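Local coordinates for putative ABC transporter, periplasmic binding protein, amino acid (Neisseria gonorrhoeae, PDB 2YJP) that binds L-cysteine as the periplasmic solute receptor of a putative amino acid ABC transporter, at residues K65-Y70 with K273-V278; M142-G147 with D212-W217; L216-K221 with P277-K282. The protein carries 1 engineered substitution. All blocks are in the same frame, centred on the assembly; numbering follows the deposited sequence.

Contact 1 (K65-Y70 with K273-V278). With CYS (cysteine), chain D.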
loop_
_atom_site.group_PDB
_atom_site.type_symbol
_atom_site.label_atom_id
_atom_site.label_comp_id
_atom_site.label_asym_id
_atom_site.label_seq_id
_atom_site.Cartn_x
_atom_site.Cartn_y
_atom_site.Cartn_z
ATOM N N LYS A 65 3.177 3.112 -6.715
ATOM C CA LYS A 65 1.842 2.699 -6.382
ATOM C C LYS A 65 0.902 3.926 -6.277
ATOM O O LYS A 65 0.222 4.141 -5.252
ATOM C CB LYS A 65 1.833 1.862 -5.085
ATOM C CG LYS A 65 0.566 1.014 -4.937
ATOM C CD LYS A 65 0.397 0.435 -3.502
ATOM C CE LYS A 65 -0.841 -0.382 -3.427
ATOM N NZ LYS A 65 -1.183 -0.987 -2.115
ATOM N N PRO A 66 0.840 4.721 -7.343
ATOM C CA PRO A 66 -0.067 5.852 -7.234
ATOM C C PRO A 66 -1.516 5.301 -7.126
ATOM O O PRO A 66 -1.862 4.315 -7.776
ATOM C CB PRO A 66 0.124 6.593 -8.561
ATOM C CG PRO A 66 0.503 5.498 -9.556
ATOM C CD PRO A 66 1.263 4.448 -8.730
ATOM N N PRO A 67 -2.375 5.960 -6.346
ATOM C CA PRO A 67 -2.190 7.230 -5.671
ATOM C C PRO A 67 -1.727 7.159 -4.232
ATOM O O PRO A 67 -1.882 8.165 -3.506
ATOM C CB PRO A 67 -3.602 7.797 -5.655
ATOM C CG PRO A 67 -4.484 6.515 -5.490
ATOM C CD PRO A 67 -3.775 5.486 -6.313
ATOM N N PHE A 68 -1.170 6.031 -3.799
ATOM C CA PHE A 68 -0.777 5.856 -2.404
ATOM C C PHE A 68 0.655 6.301 -2.092
ATOM O O PHE A 68 0.907 6.945 -1.063
ATOM C CB PHE A 68 -1.044 4.392 -2.005
ATOM C CG PHE A 68 -2.474 4.000 -2.259
ATOM C CD1 PHE A 68 -3.472 4.497 -1.448
ATOM C CD2 PHE A 68 -2.830 3.250 -3.363
ATOM C CE1 PHE A 68 -4.812 4.215 -1.659
ATOM C CE2 PHE A 68 -4.171 2.963 -3.622
ATOM C CZ PHE A 68 -5.180 3.480 -2.732
ATOM N N GLY A 69 1.578 5.914 -2.978
ATOM C CA GLY A 69 2.977 6.276 -2.864
ATOM C C GLY A 69 3.602 6.190 -4.219
ATOM O O GLY A 69 3.592 5.110 -4.849
ATOM N N TYR A 70 4.125 7.320 -4.682
ATOM C CA TYR A 70 4.783 7.387 -6.007
ATOM C C TYR A 70 5.706 8.576 -6.059
ATOM O O TYR A 70 5.865 9.295 -5.084
ATOM C CB TYR A 70 3.744 7.401 -7.164
ATOM C CG TYR A 70 2.874 8.662 -7.206
ATOM C CD1 TYR A 70 1.796 8.842 -6.281
ATOM C CD2 TYR A 70 3.123 9.669 -8.142
ATOM C CE1 TYR A 70 0.990 9.963 -6.329
ATOM C CE2 TYR A 70 2.332 10.845 -8.178
ATOM C CZ TYR A 70 1.281 10.990 -7.260
ATOM O OH TYR A 70 0.514 12.155 -7.269
ATOM N N LYS A 273 -6.867 15.376 -0.886
ATOM C CA LYS A 273 -5.778 15.782 -1.756
ATOM C C LYS A 273 -5.379 14.701 -2.744
ATOM O O LYS A 273 -5.085 15.001 -3.883
ATOM C CB LYS A 273 -4.575 16.222 -0.938
ATOM C CG LYS A 273 -3.409 16.706 -1.776
ATOM C CD LYS A 273 -2.215 17.054 -0.880
ATOM C CE LYS A 273 -1.021 17.566 -1.697
ATOM N NZ LYS A 273 0.049 18.094 -0.808
ATOM N N THR A 274 -5.375 13.446 -2.338
ATOM C CA THR A 274 -4.712 12.449 -3.174
ATOM C C THR A 274 -5.635 11.357 -3.730
ATOM O O THR A 274 -5.289 10.724 -4.751
ATOM C CB THR A 274 -3.568 11.736 -2.386
ATOM O OG1 THR A 274 -4.141 10.936 -1.347
ATOM C CG2 THR A 274 -2.506 12.746 -1.814
ATOM N N LEU A 275 -6.765 11.113 -3.056
ATOM C CA LEU A 275 -7.631 9.984 -3.394
ATOM C C LEU A 275 -8.926 10.428 -4.072
ATOM O O LEU A 275 -9.323 9.827 -5.063
ATOM C CB LEU A 275 -7.964 9.079 -2.162
ATOM C CG LEU A 275 -6.747 8.436 -1.452
ATOM C CD1 LEU A 275 -7.160 7.559 -0.317
ATOM C CD2 LEU A 275 -5.878 7.621 -2.416
ATOM N N LEU A 276 -9.556 11.469 -3.532
ATOM C CA LEU A 276 -10.768 11.994 -4.079
ATOM C C LEU A 276 -10.651 12.377 -5.566
ATOM O O LEU A 276 -11.608 12.146 -6.299
ATOM C CB LEU A 276 -11.313 13.192 -3.235
ATOM C CG LEU A 276 -12.554 13.851 -3.859
ATOM C CD1 LEU A 276 -13.818 13.159 -3.504
ATOM C CD2 LEU A 276 -12.787 15.266 -3.513
ATOM N N PRO A 277 -9.505 12.989 -5.992
ATOM C CA PRO A 277 -9.411 13.315 -7.422
ATOM C C PRO A 277 -9.436 12.037 -8.281
ATOM O O PRO A 277 -9.877 12.057 -9.420
ATOM C CB PRO A 277 -8.068 14.080 -7.539
ATOM C CG PRO A 277 -7.851 14.659 -6.169
ATOM C CD PRO A 277 -8.361 13.563 -5.229
ATOM N N VAL A 278 -9.002 10.931 -7.723
ATOM C CA VAL A 278 -8.927 9.714 -8.492
ATOM C C VAL A 278 -10.310 9.040 -8.554
ATOM O O VAL A 278 -10.851 8.801 -9.652
ATOM C CB VAL A 278 -7.870 8.772 -7.941
ATOM C CG1 VAL A 278 -7.982 7.392 -8.601
ATOM C CG2 VAL A 278 -6.494 9.393 -8.100
HETATM N N CYS D . -1.492 -3.355 0.670
HETATM C CA CYS D . -1.092 -4.645 0.062
HETATM C C CYS D . 0.018 -5.289 0.895
HETATM O O CYS D . 0.397 -4.724 1.966
HETATM C CB CYS D . -0.584 -4.468 -1.362
HETATM S SG CYS D . 0.790 -3.316 -1.535
HETATM O OXT CYS D . 0.503 -6.356 0.508
#
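Apolar contact between Pro67 and Leu275 carries most of this meeting. The ring of Pro67 turns its CG onto Leu275 CD2 at 3.6 Å, the proline ring and the leucine side chain crossing at about a right angle. That same methyl also lies 3.6 Å from Phe68 CE1, so a single branch of Leu275 serves two neighbours. Phe68 points its CB away from the 273-278 segment; with CG anti to its own carbonyl carbon (chi1 -55°), the ring reaches back beside the leucine. Pro67 CG also lies over one face of the Phe68 ring, toward its rim. Pro67 CB meets Val278 CG2 at 4.1 Å.

The turn that presents these side chains includes a cis peptide bond between Pro66 and Pro67 and ends in a classic beta bulge, in which Phe68 and Gly69 both face Lys65. Lys65 O accepts from both Phe68 N and Gly69 N. This bulged hairpin of the family 3 solute-binding fold is packed against the break between helices 266-274 and 276-279.

Polar groups play a smaller part. Thr274 O merely touches Pro67 CB at 3.5 Å, while Thr274 OG1 is bonded back to Ala270 O within its own helix. On the ligand side, the extended chain of Lys65 brings NZ to 3.1 Å from SG of the bound cysteine; the ammonium group forms a salt bridge with Asp212 and a hydrogen bond with Asn124 OD1.

Contact 2 (M142-G147 with D212-W217). With CYS (cysteine), chain D.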
loop_
_atom_site.group_PDB
_atom_site.type_symbol
_atom_site.label_atom_id
_atom_site.label_comp_id
_atom_site.label_asym_id
_atom_site.label_seq_id
_atom_site.Cartn_x
_atom_site.Cartn_y
_atom_site.Cartn_z
ATOM N N MET A 142 -6.363 3.057 6.762
ATOM C CA MET A 142 -7.288 2.719 5.673
ATOM C C MET A 142 -7.634 1.229 5.602
ATOM O O MET A 142 -7.074 0.420 6.346
ATOM C CB MET A 142 -6.815 3.277 4.332
ATOM C CG MET A 142 -5.858 2.439 3.547
ATOM S SD MET A 142 -5.465 3.168 1.918
ATOM C CE MET A 142 -6.407 2.104 0.840
ATOM N N LYS A 143 -8.589 0.894 4.746
ATOM C CA LYS A 143 -8.987 -0.497 4.514
ATOM C C LYS A 143 -9.012 -0.772 3.017
ATOM O O LYS A 143 -9.194 0.155 2.246
ATOM C CB LYS A 143 -10.364 -0.843 5.110
ATOM C CG LYS A 143 -11.167 0.286 5.532
ATOM C CD LYS A 143 -12.607 -0.056 5.725
ATOM C CE LYS A 143 -13.264 0.976 6.649
ATOM N NZ LYS A 143 -14.567 1.380 6.179
ATOM N N VAL A 144 -8.847 -2.039 2.643
ATOM C CA VAL A 144 -8.830 -2.427 1.282
ATOM C C VAL A 144 -9.098 -3.939 1.129
ATOM O O VAL A 144 -8.773 -4.752 1.977
ATOM C CB VAL A 144 -7.469 -1.924 0.592
ATOM C CG1 VAL A 144 -6.417 -2.845 0.659
ATOM C CG2 VAL A 144 -7.641 -1.817 -0.815
ATOM N N ALA A 145 -9.721 -4.292 0.020
ATOM C CA ALA A 145 -9.976 -5.667 -0.356
ATOM C C ALA A 145 -9.160 -5.905 -1.631
ATOM O O ALA A 145 -8.754 -4.936 -2.290
ATOM C CB ALA A 145 -11.463 -5.854 -0.633
ATOM N N LEU A 146 -8.923 -7.163 -1.970
ATOM C CA LEU A 146 -8.327 -7.517 -3.224
ATOM C C LEU A 146 -9.340 -7.563 -4.361
ATOM O O LEU A 146 -10.551 -7.817 -4.171
ATOM C CB LEU A 146 -7.597 -8.870 -3.109
ATOM C CG LEU A 146 -6.485 -8.956 -2.014
ATOM C CD1 LEU A 146 -5.965 -10.394 -1.861
ATOM C CD2 LEU A 146 -5.384 -7.895 -2.297
ATOM N N GLY A 147 -8.835 -7.357 -5.575
ATOM C CA GLY A 147 -9.652 -7.483 -6.773
ATOM C C GLY A 147 -8.812 -8.052 -7.879
ATOM O O GLY A 147 -7.648 -8.318 -7.706
ATOM N N ASP A 212 -4.608 -4.984 -4.646
ATOM C CA ASP A 212 -5.546 -4.182 -3.869
ATOM C C ASP A 212 -6.554 -3.618 -4.860
ATOM O O ASP A 212 -6.157 -3.056 -5.873
ATOM C CB ASP A 212 -4.804 -3.004 -3.131
ATOM C CG ASP A 212 -3.999 -3.471 -1.915
ATOM O OD1 ASP A 212 -4.091 -4.681 -1.581
ATOM O OD2 ASP A 212 -3.251 -2.626 -1.262
ATOM N N ASN A 213 -7.849 -3.702 -4.577
ATOM C CA ASN A 213 -8.818 -3.202 -5.581
ATOM C C ASN A 213 -8.728 -1.698 -5.850
ATOM O O ASN A 213 -8.882 -1.258 -7.011
ATOM C CB ASN A 213 -10.277 -3.647 -5.327
ATOM C CG ASN A 213 -10.830 -3.240 -3.924
ATOM O OD1 ASN A 213 -10.316 -2.339 -3.227
ATOM N ND2 ASN A 213 -11.930 -3.915 -3.535
ATOM N N ALA A 214 -8.469 -0.929 -4.797
ATOM C CA ALA A 214 -8.308 0.497 -4.931
ATOM C C ALA A 214 -7.165 0.818 -5.900
ATOM O O ALA A 214 -7.263 1.723 -6.683
ATOM C CB ALA A 214 -8.023 1.137 -3.515
ATOM N N LEU A 215 -6.055 0.111 -5.816
ATOM C CA LEU A 215 -5.026 0.309 -6.808
ATOM C C LEU A 215 -5.603 0.002 -8.198
ATOM O O LEU A 215 -5.420 0.771 -9.140
ATOM C CB LEU A 215 -3.805 -0.594 -6.538
ATOM C CG LEU A 215 -2.713 -0.514 -7.601
ATOM C CD1 LEU A 215 -2.166 0.938 -7.724
ATOM C CD2 LEU A 215 -1.605 -1.485 -7.262
ATOM N N LEU A 216 -6.286 -1.135 -8.324
ATOM C CA LEU A 216 -6.757 -1.577 -9.657
ATOM C C LEU A 216 -7.783 -0.609 -10.262
ATOM O O LEU A 216 -7.757 -0.344 -11.464
ATOM C CB LEU A 216 -7.367 -2.973 -9.570
ATOM C CG LEU A 216 -6.480 -4.144 -9.114
ATOM C CD1 LEU A 216 -7.271 -5.470 -9.319
ATOM C CD2 LEU A 216 -5.153 -4.168 -9.863
ATOM N N TRP A 217 -8.673 -0.054 -9.423
ATOM C CA TRP A 217 -9.580 0.973 -9.910
ATOM C C TRP A 217 -8.786 2.202 -10.435
ATOM O O TRP A 217 -9.154 2.774 -11.455
ATOM C CB TRP A 217 -10.591 1.408 -8.849
ATOM C CG TRP A 217 -11.518 0.264 -8.352
ATOM C CD1 TRP A 217 -12.076 -0.756 -9.105
ATOM C CD2 TRP A 217 -12.048 0.100 -7.020
ATOM N NE1 TRP A 217 -12.881 -1.550 -8.318
ATOM C CE2 TRP A 217 -12.870 -1.071 -7.034
ATOM C CE3 TRP A 217 -11.874 0.786 -5.824
ATOM C CZ2 TRP A 217 -13.547 -1.551 -5.872
ATOM C CZ3 TRP A 217 -12.548 0.302 -4.658
ATOM C CH2 TRP A 217 -13.368 -0.855 -4.701
HETATM N N CYS D . -1.492 -3.355 0.670
HETATM C CA CYS D . -1.092 -4.645 0.062
HETATM C C CYS D . 0.018 -5.289 0.895
HETATM O O CYS D . 0.397 -4.724 1.966
HETATM C CB CYS D . -0.584 -4.468 -1.362
HETATM S SG CYS D . 0.790 -3.316 -1.535
HETATM O OXT CYS D . 0.503 -6.356 0.508
HETATM O O HOH W 1 -11.430 -1.578 -0.979
#
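Val144 stands across the side chain of Asp212 at about a right angle, its CG1 methyl 3.6 Å from the carboxylate carbon CG. Its other methyl, CG2, lies anti to the backbone N and is directed to the helix start, where it meets Asn213 OD1. There Val144 CG2 also packs on Ala214 CB at 4.0 Å. Against Asn213 the valine runs in the opposite direction, the two side chains sliding past each other. Leu146 CB points away from the 212-217 segment, yet its CD2 bends round to Asp212 OD1 at 3.5 Å. Two aliphatic side chains thus touch the carboxylate, while Asp212 OD2 accepts from the amino group N of the bound cysteine at 2.7 Å.

Asn213 folds its amide back over the strand, with CG between the backbone N and the carbonyl carbon (chi1 57°). Asn213 OD1 accepts a hydrogen bond from the O of a water at 2.6 Å, and ND2 donates to Gly231 O. The backbone Asn213 N gives a nearly straight bond to Ala145 O (2.8 Å, 174°), in the carbonyl plane. Leu216 CD1 approaches Gly147 O at 3.3 Å.

Leu146 and Asp212 form an antiparallel non-hydrogen-bonded pair at the point where strand 208-212 passes straight into helix 213-222, a strand-to-helix junction that here delivers the acidic residue to the amino group of the ligand in the cysteine pocket.

Contact 3 (L216-K221 with P277-K282)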
loop_
_atom_site.group_PDB
_atom_site.type_symbol
_atom_site.label_atom_id
_atom_site.label_comp_id
_atom_site.label_asym_id
_atom_site.label_seq_id
_atom_site.Cartn_x
_atom_site.Cartn_y
_atom_site.Cartn_z
ATOM N N LEU A 216 -6.286 -1.135 -8.324
ATOM C CA LEU A 216 -6.757 -1.577 -9.657
ATOM C C LEU A 216 -7.783 -0.609 -10.262
ATOM O O LEU A 216 -7.757 -0.344 -11.464
ATOM C CB LEU A 216 -7.367 -2.973 -9.570
ATOM C CG LEU A 216 -6.480 -4.144 -9.114
ATOM C CD1 LEU A 216 -7.271 -5.470 -9.319
ATOM C CD2 LEU A 216 -5.153 -4.168 -9.863
ATOM N N TRP A 217 -8.673 -0.054 -9.423
ATOM C CA TRP A 217 -9.580 0.973 -9.910
ATOM C C TRP A 217 -8.786 2.202 -10.435
ATOM O O TRP A 217 -9.154 2.774 -11.455
ATOM C CB TRP A 217 -10.591 1.408 -8.849
ATOM C CG TRP A 217 -11.518 0.264 -8.352
ATOM C CD1 TRP A 217 -12.076 -0.756 -9.105
ATOM C CD2 TRP A 217 -12.048 0.100 -7.020
ATOM N NE1 TRP A 217 -12.881 -1.550 -8.318
ATOM C CE2 TRP A 217 -12.870 -1.071 -7.034
ATOM C CE3 TRP A 217 -11.874 0.786 -5.824
ATOM C CZ2 TRP A 217 -13.547 -1.551 -5.872
ATOM C CZ3 TRP A 217 -12.548 0.302 -4.658
ATOM C CH2 TRP A 217 -13.368 -0.855 -4.701
ATOM N N ALA A 218 -7.710 2.566 -9.749
ATOM C CA ALA A 218 -6.969 3.808 -10.095
ATOM C C ALA A 218 -6.179 3.589 -11.380
ATOM O O ALA A 218 -6.091 4.486 -12.256
ATOM C CB ALA A 218 -6.015 4.213 -8.960
ATOM N N TRP A 219 -5.616 2.383 -11.490
ATOM C CA TRP A 219 -4.895 2.018 -12.679
ATOM C C TRP A 219 -5.839 1.902 -13.907
ATOM O O TRP A 219 -5.515 2.400 -14.973
ATOM C CB TRP A 219 -4.111 0.735 -12.440
ATOM C CG TRP A 219 -3.257 0.370 -13.609
ATOM C CD1 TRP A 219 -2.035 0.878 -13.910
ATOM C CD2 TRP A 219 -3.583 -0.552 -14.649
ATOM N NE1 TRP A 219 -1.547 0.290 -15.072
ATOM C CE2 TRP A 219 -2.487 -0.591 -15.542
ATOM C CE3 TRP A 219 -4.671 -1.402 -14.884
ATOM C CZ2 TRP A 219 -2.473 -1.412 -16.706
ATOM C CZ3 TRP A 219 -4.628 -2.264 -16.007
ATOM C CH2 TRP A 219 -3.547 -2.229 -16.912
ATOM N N ALA A 220 -6.985 1.238 -13.763
ATOM C CA ALA A 220 -7.902 0.983 -14.892
ATOM C C ALA A 220 -8.502 2.275 -15.455
ATOM O O ALA A 220 -8.796 2.398 -16.667
ATOM C CB ALA A 220 -9.052 -0.012 -14.441
ATOM N N LYS A 221 -8.625 3.270 -14.575
ATOM C CA LYS A 221 -9.061 4.594 -14.943
ATOM C C LYS A 221 -8.156 5.185 -16.070
ATOM O O LYS A 221 -8.651 5.880 -16.976
ATOM C CB LYS A 221 -9.059 5.500 -13.681
ATOM C CG LYS A 221 -9.768 6.861 -13.938
ATOM C CD LYS A 221 -9.524 7.902 -12.855
ATOM C CE LYS A 221 -10.294 9.170 -13.166
ATOM N NZ LYS A 221 -10.213 10.210 -12.058
ATOM N N PRO A 277 -9.505 12.989 -5.992
ATOM C CA PRO A 277 -9.411 13.315 -7.422
ATOM C C PRO A 277 -9.436 12.037 -8.281
ATOM O O PRO A 277 -9.877 12.057 -9.420
ATOM C CB PRO A 277 -8.068 14.080 -7.539
ATOM C CG PRO A 277 -7.851 14.659 -6.169
ATOM C CD PRO A 277 -8.361 13.563 -5.229
ATOM N N VAL A 278 -9.002 10.931 -7.723
ATOM C CA VAL A 278 -8.927 9.714 -8.492
ATOM C C VAL A 278 -10.310 9.040 -8.554
ATOM O O VAL A 278 -10.851 8.801 -9.652
ATOM C CB VAL A 278 -7.870 8.772 -7.941
ATOM C CG1 VAL A 278 -7.982 7.392 -8.601
ATOM C CG2 VAL A 278 -6.494 9.393 -8.100
ATOM N N TYR A 279 -10.886 8.759 -7.385
ATOM C CA TYR A 279 -12.124 8.000 -7.367
ATOM C C TYR A 279 -13.398 8.846 -7.534
ATOM O O TYR A 279 -14.417 8.311 -7.913
ATOM C CB TYR A 279 -12.189 7.120 -6.118
ATOM C CG TYR A 279 -10.944 6.305 -5.930
ATOM C CD1 TYR A 279 -10.667 5.221 -6.789
ATOM C CD2 TYR A 279 -10.031 6.606 -4.910
ATOM C CE1 TYR A 279 -9.558 4.473 -6.636
ATOM C CE2 TYR A 279 -8.893 5.848 -4.758
ATOM C CZ TYR A 279 -8.657 4.789 -5.625
ATOM O OH TYR A 279 -7.528 4.009 -5.513
ATOM N N GLY A 280 -13.340 10.156 -7.257
ATOM C CA GLY A 280 -14.539 11.004 -7.238
ATOM C C GLY A 280 -15.587 10.504 -6.254
ATOM O O GLY A 280 -15.241 10.014 -5.183
ATOM N N GLU A 281 -16.859 10.568 -6.659
ATOM C CA GLU A 281 -17.974 10.062 -5.861
ATOM C C GLU A 281 -18.158 8.537 -5.966
ATOM O O GLU A 281 -18.987 7.969 -5.247
ATOM C CB GLU A 281 -19.289 10.790 -6.198
ATOM C CG GLU A 281 -19.236 12.336 -5.975
ATOM C CD GLU A 281 -20.605 12.985 -5.669
ATOM O OE1 GLU A 281 -21.545 12.886 -6.506
ATOM O OE2 GLU A 281 -20.737 13.599 -4.572
ATOM N N LYS A 282 -17.332 7.877 -6.797
ATOM C CA LYS A 282 -17.449 6.420 -7.073
ATOM C C LYS A 282 -17.050 5.547 -5.861
ATOM O O LYS A 282 -17.486 4.395 -5.728
ATOM C CB LYS A 282 -16.624 6.018 -8.316
ATOM C CG LYS A 282 -17.372 5.267 -9.422
ATOM C CD LYS A 282 -18.110 6.221 -10.350
#
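Lys221 NZ donates to Val278 O at 2.9 Å, the shortest polar link between the two segments. The ammonium group comes in tilted 19° from the carbonyl plane and well off the C=O direction, at a C=O...N angle of 123°. The lysine reaches this far because its chain is extended all the way out from a CG that lies anti to the backbone N (chi1 -169°). Its CD and CE run past the same oxygen, each 3.6 Å from Val278 O, so the aliphatic part of the chain lies along the end of the short helix before the charge is delivered.

Helix 213-222, which follows strand 208-212, packs its Trp217, Ala218 and Lys221 side against the short helix 276-279 near the C-terminal end of the chain. Just after that second helix, Gly280 takes a positive phi.

The apolar part centres on Ala218. Its CB touches Val278 CG1 and also the phenol oxygen OH of Tyr279, each at 3.8 Å. Val278 CG1 in turn sits over the centre of one face of the Tyr279 ring, and methyl and ring approach the alanine together. Tyr279 CE1 meets Trp217 CB at 3.9 Å, the methylene lying at the edge of the phenol ring, near its plane. The hydroxyl of Tyr279 passes beyond Ala218 to bond with Ala214 O one turn earlier on the helix, and Pro67 packs against both Ala218 and Tyr279.

Contacts 1 and 2 are buried and contact 3 lies at the surface. Helix 213-222 serves contacts 2 and 3, while helix 276-279 serves contacts 1 and 3, so the two helices, joined by contact 3, each also hold one of the other contacts. Contact 2 combines a straight backbone bond with a carboxylate that binds the ligand; contact 1 is almost wholly apolar, and contact 3 adds an exposed lysine bond to packing of alanine, valine and aromatic side chains. Contacts 1 and 2 both touch the bound cysteine, and Phe68 of contact 1 packs on Met142 and Ala214 of contact 2 as well as on Tyr279 of contact 3.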